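Local coordinates for ribose-5-phosphate isomerase RpiB (Thermotoga maritima, PDB 1O1X), which probably interconverts D-ribose 5-phosphate and D-ribulose 5-phosphate, as a sugar-phosphate isomerase of the LacAB/RpiB family, at residues 15-20 against 41-46; 19-24 against 49-54; 93-98 against 113-118; 105-110 against 133-138. One frame throughout, in Å; residues are numbered along the deposited sequence.

Contact 1. Residues 15-20 against 41-46; sequences IAIASD and VEDHGT
I17 and E42 sit at the middle of a parallel pairing, where I17 N reaches E42 O in a nearly straight hydrogen bond of 2.9 Å. E42 N bonds to I15 O and H44 N to I17 O, so strand 15-18 engages 41-43 in the usual parallel ladder. Past D43 the register slips by one and A18 lies nearest G45. There S19 N uses a lone pair of G45 O, and T46 N, on the far side of a cis G45-T46 peptide bond, returns to S19 O.

H44 folds back along the partner strand. Its CB rests 3.6 Å from I17 O and also touches the methyl of A18. Because CG turns to the side of its own backbone N (chi1 -64°), the ring heads toward A16: CD2 meets I17 O edge-on at 3.7 Å, and NE2 ends 3.8 Å from A16 CB. On the other face I17 CG2 meets V41 CG1 at 3.5 Å.

D43 OD1 accepts G45 N at 2.9 Å from above the carboxylate plane, making an Asx turn, while OD2 forms salt bridges with K27 and K31. With an alanine here the G45 amide would probably lose its acceptor and the two lysines a shared counter-charge.

The unit is a beta-alpha-beta crossover: helix 24-36 covers the face of I17 and V41, helix 54-66 the face of A16, A18 and H44, and strand 72-75 takes the other edge of 14-18.

Contact 2. Residues 19-24 against 49-54; sequences SDHAAF and EESVDY
H21 and E49 bring two loops together with their CA atoms 4.4 Å apart, the type I turn from H21 to F24 facing the irregular run 49-54. The H21 side chain does most of the touching. Its CB lies against the carbonyl oxygens of E49 and E50, 3.2 Å from E50 O, and chi1 of 57° swings the ring over the chain beyond, where S51 CA stands 3.6 Å from the ring centroid in a CH-pi contact over the face. A glycine in its place would probably leave S51 without the ring it packs on and open a gap between the turn and 49-52.

Both loops follow parallel strands at their C-terminal ends, the edge where alpha/beta folds of this kind carry their active sites; D20 and H21 are predicted to bind D-ribulose 5-phosphate.

V52 CG2 packs 3.9 Å from D20 CB. One water joins D20 to the far end of 49-54: it donates to D20 OD2 (2.8 Å) and V52 O (2.7 Å), and accepts from Y54 N. E49 CG lies 3.8 Å from F24 CD2, the two side chains crossing at about a right angle. R148 of the second subunit packs on H21 and S51, and salt-bridges D53.

Contact 3. Residues 93-98 against 113-118; sequences IRAALC and ANILVL
R94 and N114 clasp each other at the start of this parallel pair, and the polar contacts begin there. N114 OD1 accepts R94 N at 2.9 Å, an almost straight bond (172°). In return R94 O takes two donors, N114 N in its carbonyl plane and I115 N from above that plane at 3.2 Å. A chi1 of 54° places the N114 amide between its own backbone N and carbonyl carbon, from where OD1 can reach across. ND2 lies over one face of the R94 guanidinium, 4.0 Å from R94 NH2, and bonds to G92 O; the guanidinium itself is held by N112 O. The ladder then continues regularly: A96 N to I115 O, V117 N to A96 O, and C98 N to V117 O.

The apolar contacts divide between the two faces. On one, A95 CB meets I115 CB at 3.8 Å and V117 CG2 at 3.9 Å, with L97 CD1 near V117 CG1. On the other, A96 CB faces A113 CB at 4.1 Å, and C98 CB meets L116 CD1 at 3.8 Å.

Helix 81-87 packs on the face of A95, L97 and V117, while helices 101-109 and 125-137 cover that of A96 and L116. Strand 115-117 pairs on its other edge with 72-75; strand 95-97 is outermost within the chain, and M103 of the second subunit packs on L97.

Contact 4. Residues 105-110 against 133-138; sequences RLARSH and DTFLST
R108 and T138 join two helix ends through a single carbonyl. T138 O, at the edge of the guanidinium and near its plane, takes weak, bent hydrogen bonds from R108 NE (3.1 Å) and R108 NH2 (3.0 Å). The third nitrogen, NH1, is supplied by A113 O and N112 OD1, so each nitrogen of the buried guanidinium has an acceptor. Bends at chi2 (-71°) and chi3 (-49°) carry the chain across F135, with R108 CD 3.7 Å from the ring centroid in a CH-pi contact over the face. R108 CD also lies 3.2 Å from F135 O.

Helices 101-109 and 125-137 run side by side, the axes of their short segments 14° from parallel and 8.4 Å apart at the closest. They lie on one face of the parallel sheet, each following a strand as in a Rossmann-like alpha/beta fold; F135 meets the ring of F72 on strand 72-75.

At the end of helix 125-137 the hydroxyls bond to carbonyl oxygens one turn earlier. T138 OG1 donates to T134 O at 2.6 Å, and S137 N reaches the same oxygen from the opposite face of its plane. S137 OG donates to D133 O. T134 OG1 donates to W130 O, leaving its methyl CG2 to pack 3.7 Å from R105 CB. The T138 methyl, CG2, presses to 3.3 Å from S109 OG. The R105 guanidinium turns away to a salt bridge with D102 and a cation-pi contact with W130 of the third subunit.

In the fold
From the N terminus, contact 1 closes the first beta-alpha-beta unit, bringing strand 40-43 back to 14-18 after helix 24-36. Contact 2 starts from the end of the same stretch, shares S19 and D20 with it, and closes a little later, joining the loops that follow those two strands. Contact 3 comes next along the chain and closes a second such unit around helix 101-109. Contact 4 crosses it: 105-110 lies within the loop that contact 3 closes, whereas 133-138 lies beyond it, so that helix 125-137 is tied to the unit. Contacts 1 and 4, on opposite sides of the chain's centre, still touch where I15 of strand 14-18 packs on L136 of helix 125-137.

Contact 1. Residues 15-20 against 41-46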
loop_
_atom_site.group_PDB
_atom_site.type_symbol
_atom_site.label_atom_id
_atom_site.label_comp_id
_atom_site.label_asym_id
_atom_site.label_seq_id
_atom_site.Cartn_x
_atom_site.Cartn_y
_atom_site.Cartn_z
ATOM N N ILE A 15 -0.303 17.326 -20.465
ATOM C CA ILE A 15 0.571 16.617 -19.540
ATOM C C ILE A 15 1.989 16.521 -20.113
ATOM O O ILE A 15 2.152 16.176 -21.271
ATOM C CB ILE A 15 0.045 15.179 -19.328
ATOM C CG1 ILE A 15 -1.414 15.176 -18.811
ATOM C CG2 ILE A 15 0.993 14.365 -18.444
ATOM C CD1 ILE A 15 -1.768 15.962 -17.631
ATOM N N ALA A 16 2.985 16.837 -19.289
ATOM C CA ALA A 16 4.391 16.583 -19.577
ATOM C C ALA A 16 4.796 15.341 -18.763
ATOM O O ALA A 16 4.628 15.314 -17.554
ATOM C CB ALA A 16 5.209 17.741 -19.158
ATOM N N ILE A 17 5.315 14.316 -19.422
ATOM C CA ILE A 17 5.641 13.073 -18.760
ATOM C C ILE A 17 7.106 12.731 -19.010
ATOM O O ILE A 17 7.668 13.054 -20.057
ATOM C CB ILE A 17 4.682 11.949 -19.212
ATOM C CG1 ILE A 17 4.841 10.672 -18.373
ATOM C CG2 ILE A 17 4.860 11.603 -20.725
ATOM C CD1 ILE A 17 3.648 9.709 -18.515
ATOM N N ALA A 18 7.706 12.073 -18.030
ATOM C CA ALA A 18 9.059 11.568 -18.145
ATOM C C ALA A 18 9.313 10.461 -17.127
ATOM O O ALA A 18 8.674 10.383 -16.084
ATOM C CB ALA A 18 10.077 12.681 -17.982
ATOM N N SER A 19 10.279 9.624 -17.457
ATOM C CA SER A 19 10.737 8.545 -16.590
ATOM C C SER A 19 12.215 8.227 -16.810
ATOM O O SER A 19 12.799 8.576 -17.838
ATOM C CB SER A 19 9.931 7.292 -16.861
ATOM O OG SER A 19 10.337 6.646 -18.054
ATOM N N ASP A 20 12.798 7.499 -15.860
ATOM C CA ASP A 20 14.065 6.853 -16.139
ATOM C C ASP A 20 13.800 5.501 -16.789
ATOM O O ASP A 20 12.663 5.183 -17.169
ATOM C CB ASP A 20 14.953 6.816 -14.881
ATOM C CG ASP A 20 14.474 5.842 -13.817
ATOM O OD1 ASP A 20 13.361 5.255 -13.990
ATOM O OD2 ASP A 20 15.204 5.590 -12.801
ATOM N N VAL A 41 -0.189 14.915 -24.643
ATOM C CA VAL A 41 0.940 14.469 -23.838
ATOM C C VAL A 41 2.250 14.796 -24.535
ATOM O O VAL A 41 2.407 14.501 -25.719
ATOM C CB VAL A 41 0.902 12.942 -23.564
ATOM C CG1 VAL A 41 2.066 12.541 -22.678
ATOM C CG2 VAL A 41 -0.392 12.513 -22.908
ATOM N N GLU A 42 3.160 15.472 -23.828
ATOM C CA GLU A 42 4.529 15.655 -24.276
ATOM C C GLU A 42 5.433 14.690 -23.526
ATOM O O GLU A 42 5.557 14.747 -22.297
ATOM C CB GLU A 42 5.008 17.105 -24.098
ATOM C CG GLU A 42 4.653 17.933 -25.328
ATOM C CD GLU A 42 4.977 19.442 -25.212
ATOM O OE1 GLU A 42 5.700 19.823 -24.238
ATOM O OE2 GLU A 42 4.466 20.211 -26.115
ATOM N N ASP A 43 6.052 13.784 -24.265
ATOM C CA ASP A 43 6.921 12.766 -23.651
ATOM C C ASP A 43 8.352 13.247 -23.759
ATOM O O ASP A 43 8.927 13.258 -24.843
ATOM C CB ASP A 43 6.709 11.448 -24.385
ATOM C CG ASP A 43 7.543 10.287 -23.829
ATOM O OD1 ASP A 43 8.289 10.421 -22.821
ATOM O OD2 ASP A 43 7.472 9.190 -24.409
ATOM N N HIS A 44 8.916 13.614 -22.610
ATOM C CA HIS A 44 10.298 14.064 -22.478
ATOM C C HIS A 44 11.319 12.918 -22.346
ATOM O O HIS A 44 12.507 13.180 -22.217
ATOM C CB HIS A 44 10.424 15.004 -21.294
ATOM C CG HIS A 44 9.656 16.266 -21.452
ATOM N ND1 HIS A 44 10.199 17.403 -22.012
ATOM C CD2 HIS A 44 8.377 16.570 -21.134
ATOM C CE1 HIS A 44 9.284 18.357 -22.024
ATOM N NE2 HIS A 44 8.167 17.874 -21.504
ATOM N N GLY A 45 10.870 11.670 -22.461
ATOM C CA GLY A 45 11.748 10.520 -22.381
ATOM C C GLY A 45 11.833 9.995 -20.959
ATOM O O GLY A 45 11.125 10.462 -20.102
ATOM N N THR A 46 12.702 9.022 -20.679
ATOM C CA THR A 46 13.586 8.411 -21.654
ATOM C C THR A 46 12.836 7.548 -22.688
ATOM O O THR A 46 11.635 7.269 -22.528
ATOM C CB THR A 46 14.699 7.651 -20.907
ATOM O OG1 THR A 46 15.680 7.232 -21.843
ATOM C CG2 THR A 46 14.186 6.373 -20.231
#

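Contact 2. Residues 19-24 against 49-54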
loop_
_atom_site.group_PDB
_atom_site.type_symbol
_atom_site.label_atom_id
_atom_site.label_comp_id
_atom_site.label_asym_id
_atom_site.label_seq_id
_atom_site.Cartn_x
_atom_site.Cartn_y
_atom_site.Cartn_z
ATOM N N SER A 19 10.279 9.624 -17.457
ATOM C CA SER A 19 10.737 8.545 -16.590
ATOM C C SER A 19 12.215 8.227 -16.810
ATOM O O SER A 19 12.799 8.576 -17.838
ATOM C CB SER A 19 9.931 7.292 -16.861
ATOM O OG SER A 19 10.337 6.646 -18.054
ATOM N N ASP A 20 12.798 7.499 -15.860
ATOM C CA ASP A 20 14.065 6.853 -16.139
ATOM C C ASP A 20 13.800 5.501 -16.789
ATOM O O ASP A 20 12.663 5.183 -17.169
ATOM C CB ASP A 20 14.953 6.816 -14.881
ATOM C CG ASP A 20 14.474 5.842 -13.817
ATOM O OD1 ASP A 20 13.361 5.255 -13.990
ATOM O OD2 ASP A 20 15.204 5.590 -12.801
ATOM N N HIS A 21 14.851 4.729 -17.009
ATOM C CA HIS A 21 14.733 3.422 -17.622
ATOM C C HIS A 21 13.930 2.403 -16.798
ATOM O O HIS A 21 13.285 1.532 -17.383
ATOM C CB HIS A 21 16.138 2.866 -17.899
ATOM C CG HIS A 21 17.004 2.783 -16.677
ATOM N ND1 HIS A 21 17.431 3.898 -15.980
ATOM C CD2 HIS A 21 17.497 1.711 -16.009
ATOM C CE1 HIS A 21 18.136 3.515 -14.933
ATOM N NE2 HIS A 21 18.215 2.194 -14.944
ATOM N N ALA A 22 14.041 2.459 -15.471
ATOM C CA ALA A 22 13.351 1.508 -14.579
ATOM C C ALA A 22 11.802 1.628 -14.673
ATOM O O ALA A 22 11.104 0.635 -14.535
ATOM C CB ALA A 22 13.754 1.718 -13.153
ATOM N N ALA A 23 11.293 2.818 -14.939
ATOM C CA ALA A 23 9.858 3.005 -15.032
ATOM C C ALA A 23 9.405 3.276 -16.463
ATOM O O ALA A 23 8.277 3.700 -16.642
ATOM C CB ALA A 23 9.405 4.133 -14.119
ATOM N N PHE A 24 10.257 2.977 -17.455
ATOM C CA PHE A 24 9.924 3.196 -18.858
ATOM C C PHE A 24 8.631 2.481 -19.260
ATOM O O PHE A 24 7.803 3.026 -19.973
ATOM C CB PHE A 24 11.076 2.726 -19.794
ATOM C CG PHE A 24 10.755 2.829 -21.286
ATOM C CD1 PHE A 24 10.722 4.058 -21.924
ATOM C CD2 PHE A 24 10.481 1.707 -22.034
ATOM C CE1 PHE A 24 10.404 4.150 -23.270
ATOM C CE2 PHE A 24 10.178 1.809 -23.369
ATOM C CZ PHE A 24 10.131 3.034 -23.979
ATOM N N GLU A 49 14.992 1.436 -22.470
ATOM C CA GLU A 49 15.399 0.891 -21.196
ATOM C C GLU A 49 16.925 0.964 -20.916
ATOM O O GLU A 49 17.370 0.478 -19.866
ATOM C CB GLU A 49 14.861 -0.535 -21.053
ATOM C CG GLU A 49 13.341 -0.512 -20.899
ATOM C CD GLU A 49 12.749 -1.861 -20.562
ATOM O OE1 GLU A 49 13.309 -2.894 -21.008
ATOM O OE2 GLU A 49 11.705 -1.874 -19.871
ATOM N N GLU A 50 17.687 1.633 -21.782
ATOM C CA GLU A 50 19.098 1.872 -21.489
ATOM C C GLU A 50 19.195 2.778 -20.257
ATOM O O GLU A 50 18.390 3.703 -20.061
ATOM C CB GLU A 50 19.840 2.511 -22.677
ATOM C CG GLU A 50 21.226 3.063 -22.330
ATOM C CD GLU A 50 22.078 3.432 -23.538
ATOM O OE1 GLU A 50 21.913 2.808 -24.612
ATOM O OE2 GLU A 50 22.940 4.339 -23.406
ATOM N N SER A 51 20.186 2.502 -19.426
ATOM C CA SER A 51 20.310 3.151 -18.134
ATOM C C SER A 51 20.488 4.667 -18.254
ATOM O O SER A 51 21.315 5.122 -19.002
ATOM C CB SER A 51 21.477 2.515 -17.363
ATOM O OG SER A 51 21.663 3.228 -16.156
ATOM N N VAL A 52 19.675 5.444 -17.531
ATOM C CA VAL A 52 19.800 6.906 -17.468
ATOM C C VAL A 52 19.615 7.356 -16.014
ATOM O O VAL A 52 19.302 6.539 -15.125
ATOM C CB VAL A 52 18.767 7.655 -18.389
ATOM C CG1 VAL A 52 18.981 7.302 -19.879
ATOM C CG2 VAL A 52 17.320 7.370 -17.943
ATOM N N ASP A 53 19.805 8.651 -15.784
ATOM C CA ASP A 53 19.716 9.218 -14.437
ATOM C C ASP A 53 18.420 10.049 -14.241
ATOM O O ASP A 53 18.211 11.080 -14.894
ATOM C CB ASP A 53 20.946 10.072 -14.134
ATOM C CG ASP A 53 22.249 9.305 -14.272
ATOM O OD1 ASP A 53 22.279 8.082 -13.975
ATOM O OD2 ASP A 53 23.305 9.868 -14.661
ATOM N N TYR A 54 17.600 9.633 -13.287
ATOM C CA TYR A 54 16.290 10.260 -13.062
ATOM C C TYR A 54 16.292 11.815 -12.942
ATOM O O TYR A 54 15.341 12.434 -13.436
ATOM C CB TYR A 54 15.511 9.597 -11.868
ATOM C CG TYR A 54 16.202 9.616 -10.521
ATOM C CD1 TYR A 54 16.114 10.720 -9.663
ATOM C CD2 TYR A 54 16.933 8.524 -10.088
ATOM C CE1 TYR A 54 16.801 10.736 -8.428
ATOM C CE2 TYR A 54 17.614 8.522 -8.851
ATOM C CZ TYR A 54 17.534 9.630 -8.016
ATOM O OH TYR A 54 18.206 9.599 -6.800
HETATM O O HOH W 1 17.814 6.713 -12.878
HETATM O O HOH W 2 10.832 -0.275 -17.776
#

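Contact 3. Residues 93-98 against 113-118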
loop_
_atom_site.group_PDB
_atom_site.type_symbol
_atom_site.label_atom_id
_atom_site.label_comp_id
_atom_site.label_asym_id
_atom_site.label_seq_id
_atom_site.Cartn_x
_atom_site.Cartn_y
_atom_site.Cartn_z
ATOM N N ILE A 93 7.104 23.982 -7.596
ATOM C CA ILE A 93 6.794 22.605 -7.934
ATOM C C ILE A 93 6.316 21.888 -6.706
ATOM O O ILE A 93 6.939 21.966 -5.646
ATOM C CB ILE A 93 8.052 21.873 -8.521
ATOM C CG1 ILE A 93 8.519 22.566 -9.804
ATOM C CG2 ILE A 93 7.784 20.357 -8.698
ATOM C CD1 ILE A 93 7.515 22.531 -10.987
ATOM N N ARG A 94 5.186 21.199 -6.834
ATOM C CA ARG A 94 4.650 20.361 -5.757
ATOM C C ARG A 94 4.402 18.977 -6.366
ATOM O O ARG A 94 3.384 18.711 -6.981
ATOM C CB ARG A 94 3.422 21.028 -5.169
ATOM C CG ARG A 94 3.739 22.335 -4.411
ATOM C CD ARG A 94 2.523 23.049 -3.821
ATOM N NE ARG A 94 1.621 23.386 -4.897
ATOM C CZ ARG A 94 1.752 24.408 -5.732
ATOM N NH1 ARG A 94 2.708 25.296 -5.597
ATOM N NH2 ARG A 94 0.913 24.507 -6.748
ATOM N N ALA A 95 5.429 18.125 -6.250
ATOM C CA ALA A 95 5.441 16.801 -6.811
ATOM C C ALA A 95 5.074 15.779 -5.749
ATOM O O ALA A 95 5.761 15.656 -4.700
ATOM C CB ALA A 95 6.817 16.501 -7.402
ATOM N N ALA A 96 4.010 15.015 -6.018
ATOM C CA ALA A 96 3.406 14.128 -5.025
ATOM C C ALA A 96 3.514 12.660 -5.445
ATOM O O ALA A 96 2.906 12.236 -6.427
ATOM C CB ALA A 96 1.930 14.483 -4.815
ATOM N N LEU A 97 4.236 11.892 -4.648
ATOM C CA LEU A 97 4.405 10.444 -4.809
ATOM C C LEU A 97 3.127 9.770 -4.271
ATOM O O LEU A 97 2.857 9.789 -3.054
ATOM C CB LEU A 97 5.651 10.006 -4.034
ATOM C CG LEU A 97 6.001 8.521 -3.996
ATOM C CD1 LEU A 97 5.942 7.912 -5.351
ATOM C CD2 LEU A 97 7.364 8.262 -3.327
ATOM N N CYS A 98 2.327 9.209 -5.166
ATOM C CA CYS A 98 1.040 8.631 -4.811
ATOM C C CYS A 98 0.999 7.165 -5.165
ATOM O O CYS A 98 1.245 6.785 -6.328
ATOM C CB CYS A 98 -0.077 9.369 -5.548
ATOM S SG CYS A 98 -0.195 11.146 -5.177
ATOM N N ALA A 113 -1.067 19.898 -5.888
ATOM C CA ALA A 113 0.076 19.300 -6.535
ATOM C C ALA A 113 0.014 19.522 -8.034
ATOM O O ALA A 113 -1.057 19.424 -8.660
ATOM C CB ALA A 113 0.144 17.858 -6.200
ATOM N N ASN A 114 1.171 19.805 -8.629
ATOM C CA ASN A 114 1.230 20.010 -10.074
ATOM C C ASN A 114 2.044 18.944 -10.803
ATOM O O ASN A 114 2.037 18.885 -12.010
ATOM C CB ASN A 114 1.639 21.449 -10.419
ATOM C CG ASN A 114 2.931 21.903 -9.753
ATOM O OD1 ASN A 114 3.731 21.094 -9.307
ATOM N ND2 ASN A 114 3.161 23.214 -9.765
ATOM N N ILE A 115 2.674 18.060 -10.045
ATOM C CA ILE A 115 3.326 16.875 -10.588
ATOM C C ILE A 115 2.939 15.655 -9.789
ATOM O O ILE A 115 3.012 15.647 -8.563
ATOM C CB ILE A 115 4.893 16.998 -10.646
ATOM C CG1 ILE A 115 5.328 18.148 -11.560
ATOM C CG2 ILE A 115 5.504 15.697 -11.118
ATOM C CD1 ILE A 115 6.821 18.246 -11.765
ATOM N N LEU A 116 2.505 14.635 -10.511
ATOM C CA LEU A 116 2.200 13.325 -9.965
ATOM C C LEU A 116 3.437 12.437 -10.146
ATOM O O LEU A 116 3.959 12.319 -11.234
ATOM C CB LEU A 116 1.002 12.700 -10.679
ATOM C CG LEU A 116 0.740 11.202 -10.453
ATOM C CD1 LEU A 116 0.410 10.996 -9.000
ATOM C CD2 LEU A 116 -0.371 10.708 -11.343
ATOM N N VAL A 117 3.876 11.806 -9.077
ATOM C CA VAL A 117 4.980 10.886 -9.165
ATOM C C VAL A 117 4.459 9.473 -8.900
ATOM O O VAL A 117 3.764 9.222 -7.891
ATOM C CB VAL A 117 6.119 11.257 -8.144
ATOM C CG1 VAL A 117 7.248 10.235 -8.197
ATOM C CG2 VAL A 117 6.627 12.679 -8.367
ATOM N N LEU A 118 4.854 8.556 -9.764
ATOM C CA LEU A 118 4.448 7.177 -9.692
ATOM C C LEU A 118 5.644 6.239 -9.624
ATOM O O LEU A 118 6.642 6.450 -10.283
ATOM C CB LEU A 118 3.631 6.791 -10.931
ATOM C CG LEU A 118 2.354 7.558 -11.189
ATOM C CD1 LEU A 118 1.826 7.269 -12.588
ATOM C CD2 LEU A 118 1.326 7.206 -10.142
#

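Contact 4. Residues 105-110 against 133-138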
loop_
_atom_site.group_PDB
_atom_site.type_symbol
_atom_site.label_atom_id
_atom_site.label_comp_id
_atom_site.label_asym_id
_atom_site.label_seq_id
_atom_site.Cartn_x
_atom_site.Cartn_y
_atom_site.Cartn_z
ATOM N N ARG A 105 -5.899 12.250 -4.684
ATOM C CA ARG A 105 -6.989 13.142 -4.323
ATOM C C ARG A 105 -6.484 14.219 -3.330
ATOM O O ARG A 105 -6.684 15.394 -3.535
ATOM C CB ARG A 105 -8.182 12.361 -3.753
ATOM C CG ARG A 105 -9.297 13.229 -3.153
ATOM C CD ARG A 105 -10.440 12.418 -2.609
ATOM N NE ARG A 105 -10.054 11.555 -1.474
ATOM C CZ ARG A 105 -9.914 11.941 -0.183
ATOM N NH1 ARG A 105 -10.098 13.207 0.173
ATOM N NH2 ARG A 105 -9.588 11.041 0.759
ATOM N N LEU A 106 -5.836 13.797 -2.254
ATOM C CA LEU A 106 -5.350 14.722 -1.260
ATOM C C LEU A 106 -4.187 15.581 -1.781
ATOM O O LEU A 106 -4.101 16.745 -1.458
ATOM C CB LEU A 106 -4.995 13.980 0.046
ATOM C CG LEU A 106 -6.201 13.453 0.853
ATOM C CD1 LEU A 106 -5.779 12.606 1.988
ATOM C CD2 LEU A 106 -7.058 14.584 1.339
ATOM N N ALA A 107 -3.321 15.023 -2.615
ATOM C CA ALA A 107 -2.247 15.786 -3.222
ATOM C C ALA A 107 -2.816 17.025 -3.945
ATOM O O ALA A 107 -2.238 18.107 -3.871
ATOM C CB ALA A 107 -1.437 14.924 -4.195
ATOM N N ARG A 108 -3.952 16.851 -4.616
ATOM C CA ARG A 108 -4.620 17.926 -5.319
ATOM C C ARG A 108 -5.422 18.843 -4.408
ATOM O O ARG A 108 -5.255 20.056 -4.442
ATOM C CB ARG A 108 -5.525 17.319 -6.386
ATOM C CG ARG A 108 -4.732 16.630 -7.535
ATOM C CD ARG A 108 -3.968 17.573 -8.497
ATOM N NE ARG A 108 -4.886 18.604 -8.922
ATOM C CZ ARG A 108 -4.769 19.907 -8.776
ATOM N NH1 ARG A 108 -3.673 20.474 -8.320
ATOM N NH2 ARG A 108 -5.808 20.652 -9.090
ATOM N N SER A 109 -6.269 18.239 -3.572
ATOM C CA SER A 109 -7.194 18.941 -2.663
ATOM C C SER A 109 -6.460 19.804 -1.658
ATOM O O SER A 109 -6.864 20.957 -1.417
ATOM C CB SER A 109 -8.044 17.942 -1.861
ATOM O OG SER A 109 -8.958 17.350 -2.736
ATOM N N HIS A 110 -5.405 19.221 -1.062
ATOM C CA HIS A 110 -4.655 19.876 0.002
ATOM C C HIS A 110 -3.335 20.498 -0.414
ATOM O O HIS A 110 -2.962 21.548 0.102
ATOM C CB HIS A 110 -4.441 18.883 1.155
ATOM C CG HIS A 110 -5.707 18.431 1.802
ATOM N ND1 HIS A 110 -5.722 17.672 2.952
ATOM C CD2 HIS A 110 -7.006 18.686 1.502
ATOM C CE1 HIS A 110 -6.976 17.459 3.316
ATOM N NE2 HIS A 110 -7.773 18.059 2.449
ATOM N N ASP A 133 -6.286 9.393 -13.139
ATOM C CA ASP A 133 -7.634 9.925 -13.330
ATOM C C ASP A 133 -8.042 10.797 -12.128
ATOM O O ASP A 133 -8.613 11.876 -12.295
ATOM C CB ASP A 133 -8.671 8.818 -13.423
ATOM C CG ASP A 133 -8.647 8.055 -14.746
ATOM O OD1 ASP A 133 -7.975 8.453 -15.714
ATOM O OD2 ASP A 133 -9.336 7.018 -14.847
ATOM N N THR A 134 -7.737 10.331 -10.929
ATOM C CA THR A 134 -8.026 11.095 -9.707
ATOM C C THR A 134 -7.233 12.415 -9.645
ATOM O O THR A 134 -7.777 13.490 -9.344
ATOM C CB THR A 134 -7.688 10.227 -8.500
ATOM O OG1 THR A 134 -8.504 9.055 -8.547
ATOM C CG2 THR A 134 -8.037 10.924 -7.198
ATOM N N PHE A 135 -5.934 12.320 -9.959
ATOM C CA PHE A 135 -5.054 13.469 -9.975
ATOM C C PHE A 135 -5.557 14.553 -10.938
ATOM O O PHE A 135 -5.574 15.723 -10.599
ATOM C CB PHE A 135 -3.627 13.046 -10.363
ATOM C CG PHE A 135 -2.580 14.070 -10.035
ATOM C CD1 PHE A 135 -2.046 14.147 -8.744
ATOM C CD2 PHE A 135 -2.096 14.935 -11.005
ATOM C CE1 PHE A 135 -1.032 15.059 -8.449
ATOM C CE2 PHE A 135 -1.096 15.871 -10.684
ATOM C CZ PHE A 135 -0.580 15.925 -9.426
ATOM N N LEU A 136 -5.971 14.146 -12.135
ATOM C CA LEU A 136 -6.361 15.088 -13.156
ATOM C C LEU A 136 -7.769 15.608 -12.971
ATOM O O LEU A 136 -8.163 16.584 -13.608
ATOM C CB LEU A 136 -6.226 14.443 -14.541
ATOM C CG LEU A 136 -4.813 14.084 -14.969
ATOM C CD1 LEU A 136 -4.799 13.591 -16.444
ATOM C CD2 LEU A 136 -3.904 15.221 -14.799
ATOM N N SER A 137 -8.565 14.990 -12.120
ATOM C CA SER A 137 -9.934 15.412 -12.023
ATOM C C SER A 137 -10.280 16.026 -10.681
ATOM O O SER A 137 -11.426 16.364 -10.443
ATOM C CB SER A 137 -10.854 14.235 -12.407
ATOM O OG SER A 137 -10.719 13.246 -11.439
ATOM N N THR A 138 -9.310 16.218 -9.788
ATOM C CA THR A 138 -9.574 16.770 -8.459
ATOM C C THR A 138 -9.129 18.234 -8.374
ATOM O O THR A 138 -7.958 18.557 -8.634
ATOM C CB THR A 138 -8.805 15.967 -7.401
ATOM O OG1 THR A 138 -9.229 14.599 -7.430
ATOM C CG2 THR A 138 -9.101 16.462 -5.955
#